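N-acetyltransferase (Staphylococcus aureus subsp. aureus, PDB 4LUA) probably transfers an acetyl group from acetyl-coenzyme A to an amine of a still undefined substrate, as GNAT-family N-acetyltransferases do. Local coordinates at residues A110-S124 with Y154-N166. Residues are numbered along the deposited sequence; the frame is centred on the assembly and turned at random.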
ATOM      1  N   ALA A 110      13.217   1.227   0.272  1.00 17.89           N
ATOM      2  CA  ALA A 110      13.367   1.743   1.627  1.00 18.41           C
ATOM      3  C   ALA A 110      14.764   1.485   2.183  1.00 19.63           C
ATOM      4  O   ALA A 110      15.396   2.382   2.806  1.00 24.69           O
ATOM      5  CB  ALA A 110      12.326   1.091   2.505  1.00 18.67           C
ATOM      6  N   ARG A 111      15.269   0.273   1.983  1.00 21.23           N
ATOM      7  CA  ARG A 111      16.618  -0.039   2.456  1.00 22.43           C
ATOM      8  C   ARG A 111      17.636   0.892   1.797  1.00 27.10           C
ATOM      9  O   ARG A 111      18.530   1.419   2.454  1.00 31.27           O
ATOM     10  CB  ARG A 111      16.960  -1.481   2.203  1.00 26.32           C
ATOM     11  CG  ARG A 111      18.258  -1.844   2.926  1.00 31.87           C
ATOM     12  CD  ARG A 111      18.694  -3.248   2.587  1.00 38.07           C
ATOM     13  NE  ARG A 111      17.756  -4.248   3.093  1.00 34.07           N
ATOM     14  CZ  ARG A 111      16.891  -4.900   2.316  1.00 29.61           C
ATOM     15  NH1 ARG A 111      16.840  -4.611   1.010  1.00 36.39           N
ATOM     16  NH2 ARG A 111      16.063  -5.806   2.844  1.00 35.97           N
ATOM     17  N   GLN A 112      17.439   1.158   0.514  1.00 27.46           N
ATOM     18  CA  GLN A 112      18.406   2.017  -0.193  1.00 25.65           C
ATOM     19  C   GLN A 112      18.367   3.465   0.177  1.00 26.62           C
ATOM     20  O   GLN A 112      19.361   4.197  -0.037  1.00 34.25           O
ATOM     21  CB  GLN A 112      18.192   1.902  -1.670  1.00 23.58           C
ATOM     22  CG  GLN A 112      18.647   0.609  -2.059  1.00 24.77           C
ATOM     23  CD  GLN A 112      18.327   0.358  -3.440  1.00 28.58           C
ATOM     24  OE1 GLN A 112      17.864   1.268  -4.148  1.00 36.39           O
ATOM     25  NE2 GLN A 112      18.559  -0.850  -3.874  1.00 31.82           N
ATOM     26  N   ASN A 113      17.237   3.911   0.690  1.00 31.17           N
ATOM     27  CA  ASN A 113      17.096   5.308   1.041  1.00 33.62           C
ATOM     28  C   ASN A 113      17.220   5.463   2.539  1.00 32.70           C
ATOM     29  O   ASN A 113      16.811   6.460   3.106  1.00 37.64           O
ATOM     30  CB  ASN A 113      15.775   5.851   0.473  1.00 32.95           C
ATOM     31  CG  ASN A 113      15.884   6.127  -1.019  1.00 41.35           C
ATOM     32  OD1 ASN A 113      16.474   7.143  -1.407  1.00 48.40           O
ATOM     33  ND2 ASN A 113      15.410   5.197  -1.871  1.00 30.65           N
ATOM     34  N   ASN A 114      17.805   4.436   3.151  1.00 32.07           N
ATOM     35  CA  ASN A 114      18.217   4.457   4.550  1.00 34.01           C
ATOM     36  C   ASN A 114      17.081   4.643   5.558  1.00 29.12           C
ATOM     37  O   ASN A 114      17.275   5.185   6.655  1.00 35.71           O
ATOM     38  CB  ASN A 114      19.347   5.467   4.764  1.00 38.59           C
ATOM     39  CG  ASN A 114      20.574   5.153   3.891  1.00 51.49           C
ATOM     40  OD1 ASN A 114      20.940   5.935   2.997  1.00 53.75           O
ATOM     41  ND2 ASN A 114      21.201   3.981   4.135  1.00 52.04           N
ATOM     42  N   TYR A 115      15.912   4.136   5.190  1.00 26.76           N
ATOM     43  CA  TYR A 115      14.767   4.070   6.092  1.00 25.18           C
ATOM     44  C   TYR A 115      15.061   3.067   7.193  1.00 30.43           C
ATOM     45  O   TYR A 115      15.822   2.114   6.982  1.00 28.42           O
ATOM     46  CB  TYR A 115      13.550   3.549   5.330  1.00 26.22           C
ATOM     47  CG  TYR A 115      12.864   4.497   4.339  1.00 30.43           C
ATOM     48  CD1 TYR A 115      13.546   5.079   3.296  1.00 39.68           C
ATOM     49  CD2 TYR A 115      11.506   4.729   4.431  1.00 41.11           C
ATOM     50  CE1 TYR A 115      12.888   5.923   2.390  1.00 36.13           C
ATOM     51  CE2 TYR A 115      10.859   5.585   3.542  1.00 45.23           C
ATOM     52  CZ  TYR A 115      11.563   6.175   2.529  1.00 35.98           C
ATOM     53  OH  TYR A 115      10.886   7.012   1.642  1.00 38.91           O
ATOM     54  N   GLU A 116      14.460   3.261   8.376  1.00 27.15           N
ATOM     55  CA  GLU A 116      14.745   2.395   9.516  1.00 32.90           C
ATOM     56  C   GLU A 116      13.746   1.247   9.599  1.00 35.01           C
ATOM     57  O   GLU A 116      14.080   0.125  10.020  1.00 37.20           O
ATOM     58  CB  GLU A 116      14.631   3.153  10.840  1.00 44.68           C
ATOM     59  CG  GLU A 116      15.491   4.382  11.022  1.00 53.02           C
ATOM     60  CD  GLU A 116      15.314   4.962  12.430  1.00 61.16           C
ATOM     61  OE1 GLU A 116      14.195   4.825  13.000  1.00 57.47           O
ATOM     62  OE2 GLU A 116      16.294   5.532  12.964  1.00 67.59           O
ATOM     63  N   SER A 117      12.507   1.501   9.196  1.00 29.28           N
ATOM     64  CA  SER A 117      11.545   0.417   9.245  1.00 28.57           C
ATOM     65  C   SER A 117      10.413   0.710   8.296  1.00 27.63           C
ATOM     66  O   SER A 117      10.295   1.858   7.784  1.00 26.81           O
ATOM     67  CB  SER A 117      10.944   0.198  10.646  1.00 28.91           C
ATOM     68  OG  SER A 117      10.216  -1.068  10.658  1.00 34.63           O
ATOM     69  N   LEU A 118       9.648  -0.335   8.002  1.00 22.58           N
ATOM     70  CA  LEU A 118       8.501  -0.165   7.138  1.00 17.93           C
ATOM     71  C   LEU A 118       7.378  -0.743   7.953  1.00 20.42           C
ATOM     72  O   LEU A 118       7.515  -1.879   8.475  1.00 19.89           O
ATOM     73  CB  LEU A 118       8.560  -1.054   5.886  1.00 27.49           C
ATOM     74  CG  LEU A 118       9.355  -0.678   4.692  1.00 35.42           C
ATOM     75  CD1 LEU A 118       9.316  -1.882   3.760  1.00 24.68           C
ATOM     76  CD2 LEU A 118       8.619   0.503   4.113  1.00 34.84           C
ATOM     77  N   LEU A 119       6.250  -0.012   8.079  1.00 16.52           N
ATOM     78  CA  LEU A 119       5.076  -0.569   8.792  1.00 14.51           C
ATOM     79  C   LEU A 119       3.904  -0.737   7.847  1.00 14.51           C
ATOM     80  O   LEU A 119       3.828  -0.055   6.820  1.00 16.58           O
ATOM     81  CB  LEU A 119       4.652   0.405   9.874  1.00 17.64           C
ATOM     82  CG  LEU A 119       5.649   0.693  10.969  1.00 27.51           C
ATOM     83  CD1 LEU A 119       5.030   1.765  11.887  1.00 34.90           C
ATOM     84  CD2 LEU A 119       5.884  -0.558  11.713  1.00 32.60           C
ATOM     85  N   THR A 120       3.052  -1.710   8.101  1.00 13.95           N
ATOM     86  CA  THR A 120       1.828  -1.827   7.325  1.00 12.18           C
ATOM     87  C   THR A 120       0.713  -2.203   8.303  1.00 13.07           C
ATOM     88  O   THR A 120       0.936  -2.851   9.345  1.00 13.16           O
ATOM     89  CB  THR A 120       1.994  -2.938   6.195  1.00 14.85           C
ATOM     90  OG1 THR A 120       0.942  -2.791   5.229  1.00 23.21           O
ATOM     91  CG2 THR A 120       2.003  -4.387   6.764  1.00 16.83           C
ATOM     92  N   SER A 121      -0.527  -1.785   7.998  1.00 13.68           N
ATOM     93  CA  SER A 121      -1.690  -2.089   8.827  1.00 13.75           C
ATOM     94  C   SER A 121      -2.664  -2.937   8.008  1.00 14.71           C
ATOM     95  O   SER A 121      -2.793  -2.738   6.787  1.00 14.22           O
ATOM     96  CB  SER A 121      -2.416  -0.796   9.337  1.00 15.26           C
ATOM     97  OG  SER A 121      -2.719  -0.007   8.162  1.00 18.80           O
ATOM     98  N   ILE A 122      -3.288  -3.913   8.682  1.00 12.72           N
ATOM     99  CA  ILE A 122      -4.154  -4.883   7.929  1.00 11.09           C
ATOM    100  C   ILE A 122      -5.412  -5.057   8.752  1.00 13.36           C
ATOM    101  O   ILE A 122      -5.377  -5.347   9.975  1.00 14.38           O
ATOM    102  CB  ILE A 122      -3.425  -6.250   7.781  1.00 12.01           C
ATOM    103  CG1 ILE A 122      -2.063  -6.051   7.096  1.00 14.40           C
ATOM    104  CG2 ILE A 122      -4.299  -7.239   6.943  1.00 14.94           C
ATOM    105  CD1 ILE A 122      -1.265  -7.386   6.965  1.00 15.80           C
ATOM    106  N   VAL A 123      -6.589  -4.941   8.114  1.00 13.48           N
ATOM    107  CA  VAL A 123      -7.798  -5.178   8.875  1.00 14.85           C
ATOM    108  C   VAL A 123      -7.800  -6.578   9.478  1.00 14.63           C
ATOM    109  O   VAL A 123      -7.308  -7.557   8.869  1.00 16.15           O
ATOM    110  CB  VAL A 123      -9.021  -4.982   7.965  1.00 18.61           C
ATOM    111  CG1 VAL A 123     -10.286  -5.548   8.598  1.00 25.21           C
ATOM    112  CG2 VAL A 123      -9.166  -3.455   7.648  1.00 17.90           C
ATOM    113  N   SER A 124      -8.321  -6.678  10.682  1.00 15.53           N
ATOM    114  CA  SER A 124      -8.000  -7.858  11.482  1.00 16.47           C
ATOM    115  C   SER A 124      -8.409  -9.227  10.997  1.00 15.60           C
ATOM    116  O   SER A 124      -7.769 -10.203  11.393  1.00 23.30           O
ATOM    117  CB  SER A 124      -8.410  -7.643  12.923  1.00 23.05           C
ATOM    118  OG  SER A 124      -9.809  -7.630  12.995  1.00 25.69           O
ATOM    119  N   TYR A 154     -15.936   1.344  11.716  1.00 29.79           N
ATOM    120  CA  TYR A 154     -14.597   1.103  12.277  1.00 30.32           C
ATOM    121  C   TYR A 154     -14.122  -0.317  12.058  1.00 28.64           C
ATOM    122  O   TYR A 154     -14.933  -1.284  12.105  1.00 28.59           O
ATOM    123  CB  TYR A 154     -14.603   1.303  13.798  1.00 35.90           C
ATOM    124  CG  TYR A 154     -14.620   2.737  14.258  1.00 37.98           C
ATOM    125  CD1 TYR A 154     -15.801   3.324  14.716  1.00 45.20           C
ATOM    126  CD2 TYR A 154     -13.455   3.502  14.249  1.00 36.36           C
ATOM    127  CE1 TYR A 154     -15.824   4.630  15.132  1.00 46.90           C
ATOM    128  CE2 TYR A 154     -13.481   4.826  14.674  1.00 45.82           C
ATOM    129  CZ  TYR A 154     -14.664   5.378  15.103  1.00 49.94           C
ATOM    130  OH  TYR A 154     -14.695   6.692  15.524  1.00 58.92           O
ATOM    131  N   PHE A 155     -12.799  -0.444  11.909  1.00 23.37           N
ATOM    132  CA  PHE A 155     -12.157  -1.763  11.881  1.00 21.40           C
ATOM    133  C   PHE A 155     -10.986  -1.820  12.829  1.00 20.73           C
ATOM    134  O   PHE A 155     -10.214  -0.836  12.979  1.00 22.42           O
ATOM    135  CB  PHE A 155     -11.665  -2.119  10.472  1.00 22.89           C
ATOM    136  CG  PHE A 155     -12.796  -2.380   9.487  1.00 23.34           C
ATOM    137  CD1 PHE A 155     -13.416  -1.337   8.840  1.00 29.93           C
ATOM    138  CD2 PHE A 155     -13.224  -3.670   9.228  1.00 28.46           C
ATOM    139  CE1 PHE A 155     -14.479  -1.577   7.937  1.00 31.13           C
ATOM    140  CE2 PHE A 155     -14.254  -3.911   8.326  1.00 34.18           C
ATOM    141  CZ  PHE A 155     -14.869  -2.858   7.681  1.00 31.61           C
ATOM    142  N   ASP A 156     -10.837  -2.995  13.454  1.00 20.34           N
ATOM    143  CA  ASP A 156      -9.591  -3.284  14.178  1.00 18.33           C
ATOM    144  C   ASP A 156      -8.503  -3.689  13.165  1.00 17.62           C
ATOM    145  O   ASP A 156      -8.794  -4.219  12.096  1.00 15.68           O
ATOM    146  CB  ASP A 156      -9.811  -4.491  15.095  1.00 18.85           C
ATOM    147  CG  ASP A 156     -10.912  -4.303  16.085  1.00 27.98           C
ATOM    148  OD1 ASP A 156     -11.266  -3.134  16.410  1.00 27.79           O
ATOM    149  OD2 ASP A 156     -11.468  -5.356  16.540  1.00 27.71           O
ATOM    150  N   GLU A 157      -7.240  -3.399  13.477  1.00 16.28           N
ATOM    151  CA  GLU A 157      -6.156  -3.753  12.574  1.00 15.18           C
ATOM    152  C   GLU A 157      -5.005  -4.415  13.281  1.00 16.55           C
ATOM    153  O   GLU A 157      -4.683  -4.054  14.449  1.00 18.14           O
ATOM    154  CB  GLU A 157      -5.612  -2.517  11.886  1.00 16.25           C
ATOM    155  CG  GLU A 157      -6.624  -1.909  10.916  1.00 20.00           C
ATOM    156  CD  GLU A 157      -6.040  -0.838  10.124  1.00 21.59           C
ATOM    157  OE1 GLU A 157      -5.605   0.209  10.696  1.00 22.78           O
ATOM    158  OE2 GLU A 157      -5.990  -1.017   8.886  1.00 22.16           O
ATOM    159  N   HIS A 158      -4.345  -5.311  12.560  1.00 14.94           N
ATOM    160  CA  HIS A 158      -3.006  -5.781  12.953  1.00 16.33           C
ATOM    161  C   HIS A 158      -1.988  -4.806  12.378  1.00 13.57           C
ATOM    162  O   HIS A 158      -2.137  -4.283  11.258  1.00 14.88           O
ATOM    163  CB  HIS A 158      -2.681  -7.186  12.452  1.00 14.30           C
ATOM    164  CG  HIS A 158      -3.475  -8.237  13.152  1.00 22.44           C
ATOM    165  ND1 HIS A 158      -4.478  -8.947  12.515  1.00 28.08           N
ATOM    166  CD2 HIS A 158      -3.486  -8.629  14.446  1.00 25.05           C
ATOM    167  CE1 HIS A 158      -5.042  -9.769  13.388  1.00 27.85           C
ATOM    168  NE2 HIS A 158      -4.498  -9.563  14.582  1.00 29.24           N
ATOM    169  N   TRP A 159      -0.914  -4.558  13.138  1.00 12.87           N
ATOM    170  CA  TRP A 159       0.189  -3.784  12.613  1.00 12.93           C
ATOM    171  C   TRP A 159       1.360  -4.748  12.465  1.00 13.11           C
ATOM    172  O   TRP A 159       1.633  -5.548  13.347  1.00 13.92           O
ATOM    173  CB  TRP A 159       0.598  -2.717  13.665  1.00 15.05           C
ATOM    174  CG  TRP A 159      -0.323  -1.548  13.613  1.00 14.14           C
ATOM    175  CD1 TRP A 159      -1.444  -1.302  14.412  1.00 17.38           C
ATOM    176  CD2 TRP A 159      -0.231  -0.466  12.677  1.00 17.67           C
ATOM    177  NE1 TRP A 159      -2.016  -0.101  14.014  1.00 18.99           N
ATOM    178  CE2 TRP A 159      -1.311   0.419  12.955  1.00 18.19           C
ATOM    179  CE3 TRP A 159       0.660  -0.162  11.636  1.00 20.67           C
ATOM    180  CZ2 TRP A 159      -1.506   1.615  12.215  1.00 20.52           C
ATOM    181  CZ3 TRP A 159       0.474   1.023  10.915  1.00 22.28           C
ATOM    182  CH2 TRP A 159      -0.621   1.884  11.218  1.00 22.75           C
ATOM    183  N   LEU A 160       2.052  -4.683  11.314  1.00 12.75           N
ATOM    184  CA  LEU A 160       3.236  -5.503  11.075  1.00 13.36           C
ATOM    185  C   LEU A 160       4.380  -4.578  10.716  1.00 15.20           C
ATOM    186  O   LEU A 160       4.150  -3.476  10.222  1.00 16.24           O
ATOM    187  CB  LEU A 160       2.971  -6.426   9.850  1.00 16.49           C
ATOM    188  CG  LEU A 160       2.075  -7.665  10.151  1.00 20.56           C
ATOM    189  CD1 LEU A 160       0.601  -7.258  10.294  1.00 23.10           C
ATOM    190  CD2 LEU A 160       2.196  -8.703   8.955  1.00 24.44           C
ATOM    191  N   PHE A 161       5.598  -5.063  10.886  1.00 16.07           N
ATOM    192  CA  PHE A 161       6.755  -4.251  10.539  1.00 16.90           C
ATOM    193  C   PHE A 161       7.781  -5.101   9.818  1.00 19.39           C
ATOM    194  O   PHE A 161       7.858  -6.332  10.007  1.00 21.12           O
ATOM    195  CB  PHE A 161       7.400  -3.632  11.799  1.00 19.16           C
ATOM    196  CG  PHE A 161       8.117  -4.636  12.669  1.00 22.06           C
ATOM    197  CD1 PHE A 161       9.461  -4.966  12.458  1.00 25.49           C
ATOM    198  CD2 PHE A 161       7.414  -5.265  13.697  1.00 31.15           C
ATOM    199  CE1 PHE A 161      10.115  -5.929  13.282  1.00 28.46           C
ATOM    200  CE2 PHE A 161       8.058  -6.218  14.535  1.00 32.31           C
ATOM    201  CZ  PHE A 161       9.400  -6.539  14.322  1.00 35.37           C
ATOM    202  N   TYR A 162       8.655  -4.416   9.054  1.00 17.99           N
ATOM    203  CA  TYR A 162       9.821  -5.082   8.471  1.00 18.86           C
ATOM    204  C   TYR A 162      11.043  -4.352   8.987  1.00 21.05           C
ATOM    205  O   TYR A 162      11.170  -3.112   8.835  1.00 22.68           O
ATOM    206  CB  TYR A 162       9.748  -4.982   6.917  1.00 18.55           C
ATOM    207  CG  TYR A 162      10.839  -5.763   6.235  1.00 18.75           C
ATOM    208  CD1 TYR A 162      12.110  -5.260   6.145  1.00 20.57           C
ATOM    209  CD2 TYR A 162      10.552  -6.996   5.634  1.00 18.01           C
ATOM    210  CE1 TYR A 162      13.115  -5.995   5.534  1.00 21.51           C
ATOM    211  CE2 TYR A 162      11.549  -7.736   5.019  1.00 19.38           C
ATOM    212  CZ  TYR A 162      12.823  -7.225   4.978  1.00 20.59           C
ATOM    213  OH  TYR A 162      13.876  -7.919   4.369  1.00 23.92           O
ATOM    214  N   ASP A 163      11.955  -5.162   9.515  1.00 23.81           N
ATOM    215  CA  ASP A 163      13.168  -4.711  10.165  1.00 25.28           C
ATOM    216  C   ASP A 163      14.194  -4.375   9.116  1.00 25.76           C
ATOM    217  O   ASP A 163      14.853  -5.304   8.596  1.00 30.54           O
ATOM    218  CB  ASP A 163      13.694  -5.825  11.082  1.00 28.51           C
ATOM    219  CG  ASP A 163      14.952  -5.429  11.812  1.00 39.27           C
ATOM    220  OD1 ASP A 163      15.348  -6.202  12.712  1.00 48.07           O
ATOM    221  OD2 ASP A 163      15.551  -4.365  11.503  1.00 37.27           O
ATOM    222  N   LEU A 164      14.423  -3.078   8.850  1.00 27.08           N
ATOM    223  CA  LEU A 164      15.414  -2.683   7.815  1.00 29.37           C
ATOM    224  C   LEU A 164      16.792  -2.456   8.332  1.00 43.98           C
ATOM    225  O   LEU A 164      17.716  -2.240   7.538  1.00 47.11           O
ATOM    226  CB  LEU A 164      14.984  -1.412   7.080  1.00 29.70           C
ATOM    227  CG  LEU A 164      13.769  -1.515   6.173  1.00 30.56           C
ATOM    228  CD1 LEU A 164      13.200  -0.123   5.834  1.00 29.01           C
ATOM    229  CD2 LEU A 164      14.165  -2.279   4.891  1.00 33.88           C
ATOM    230  N   ILE A 165      16.917  -2.466   9.649  1.00 36.65           N
ATOM    231  CA  ILE A 165      18.198  -2.267  10.303  1.00 45.80           C
ATOM    232  C   ILE A 165      19.051  -3.525  10.134  1.00 55.15           C
ATOM    233  O   ILE A 165      20.272  -3.455   9.850  1.00 55.15           O
ATOM    234  CB  ILE A 165      17.945  -1.913  11.779  1.00 45.42           C
ATOM    235  CG1 ILE A 165      17.562  -0.421  11.871  1.00 50.65           C
ATOM    236  CG2 ILE A 165      19.161  -2.263  12.664  1.00 53.66           C
ATOM    237  CD1 ILE A 165      16.534  -0.079  12.905  1.00 47.05           C
ATOM    238  N   ASN A 166      18.389  -4.673  10.288  1.00 53.36           N
ATOM    239  CA  ASN A 166      19.046  -5.980  10.181  1.00 56.09           C
ATOM    240  C   ASN A 166      18.507  -6.760   8.988  1.00 52.34           C
ATOM    241  O   ASN A 166      17.488  -6.366   8.392  1.00 50.98           O
ATOM    242  CB  ASN A 166      18.831  -6.785  11.458  1.00 55.49           C
ATOM    243  CG  ASN A 166      19.099  -5.979  12.703  1.00 60.60           C
ATOM    244  OD1 ASN A 166      20.236  -5.538  12.950  1.00 54.31           O
ATOM    245  ND2 ASN A 166      18.058  -5.789  13.512  1.00 62.38           N
TER
HETATM  246  O   HOH W   1      17.026  -5.854   5.780  1.00 38.04           O
HETATM  247  O   HOH W   2      -4.460   1.940   9.311  1.00 30.20           O
HETATM  248  O   HOH W   3      -5.273   0.074   6.236  1.00 36.50           O
HETATM  249  O   HOH W   4      -4.982  -9.101   9.780  1.00 24.70           O
HETATM  250  O   HOH W   5     -11.133  -7.893  15.510  1.00 34.48           O
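Trp159 turns its CG away from its own carbonyl carbon (chi1 -80°), which swings the indole back across the strand pair so that one face lies against Ser121. Ser121 CB sits 3.6 Å from the centroid of the six-membered ring of Trp159, almost on the ring normal, a CH-pi contact; Trp159 NE1 hydrogen-bonds Glu144 OE1 on the neighbouring strand 139-150. In Ser117, OG stands opposite the backbone N (chi1 -168°) and bonds Tyr162 O at 2.9 Å from above the carbonyl plane, while Leu118 N reaches the same oxygen within that plane, so two donors grip it. From there the antiparallel ladder runs on through Thr120 with Leu160 and Ile122 with His158, and ends where Ser124 N meets Asp156 O at 2.9 Å. Thr120, Ile122 and Leu160 share one face, with Ile122 CD1 3.8 Å from Leu160 CD1, and Tyr133 of helix 127-135 packs on it. Past the ladder, Leu164 plugs the turn after helix 96-112: its CD1 touches Ala110 CB at 3.6 Å and also meets Tyr115 CB, and CD2 lies over one face of the Arg111 guanidinium. Near Ser121, two waters link OG to the Glu157 carboxylate, one to each oxygen, and a third bridges Val123 O and His158 ND1, 2.8 Å from the latter. Strand 153-163 is thus clasped between 117-123 and 139-150 in the C-terminal half of a GNAT fold. Backbone bonds therefore set the register, backed by the packing of Leu164 on Ala110 and Tyr115 at the chain's C-terminal end, while water completes the polar links around Glu157 and His158.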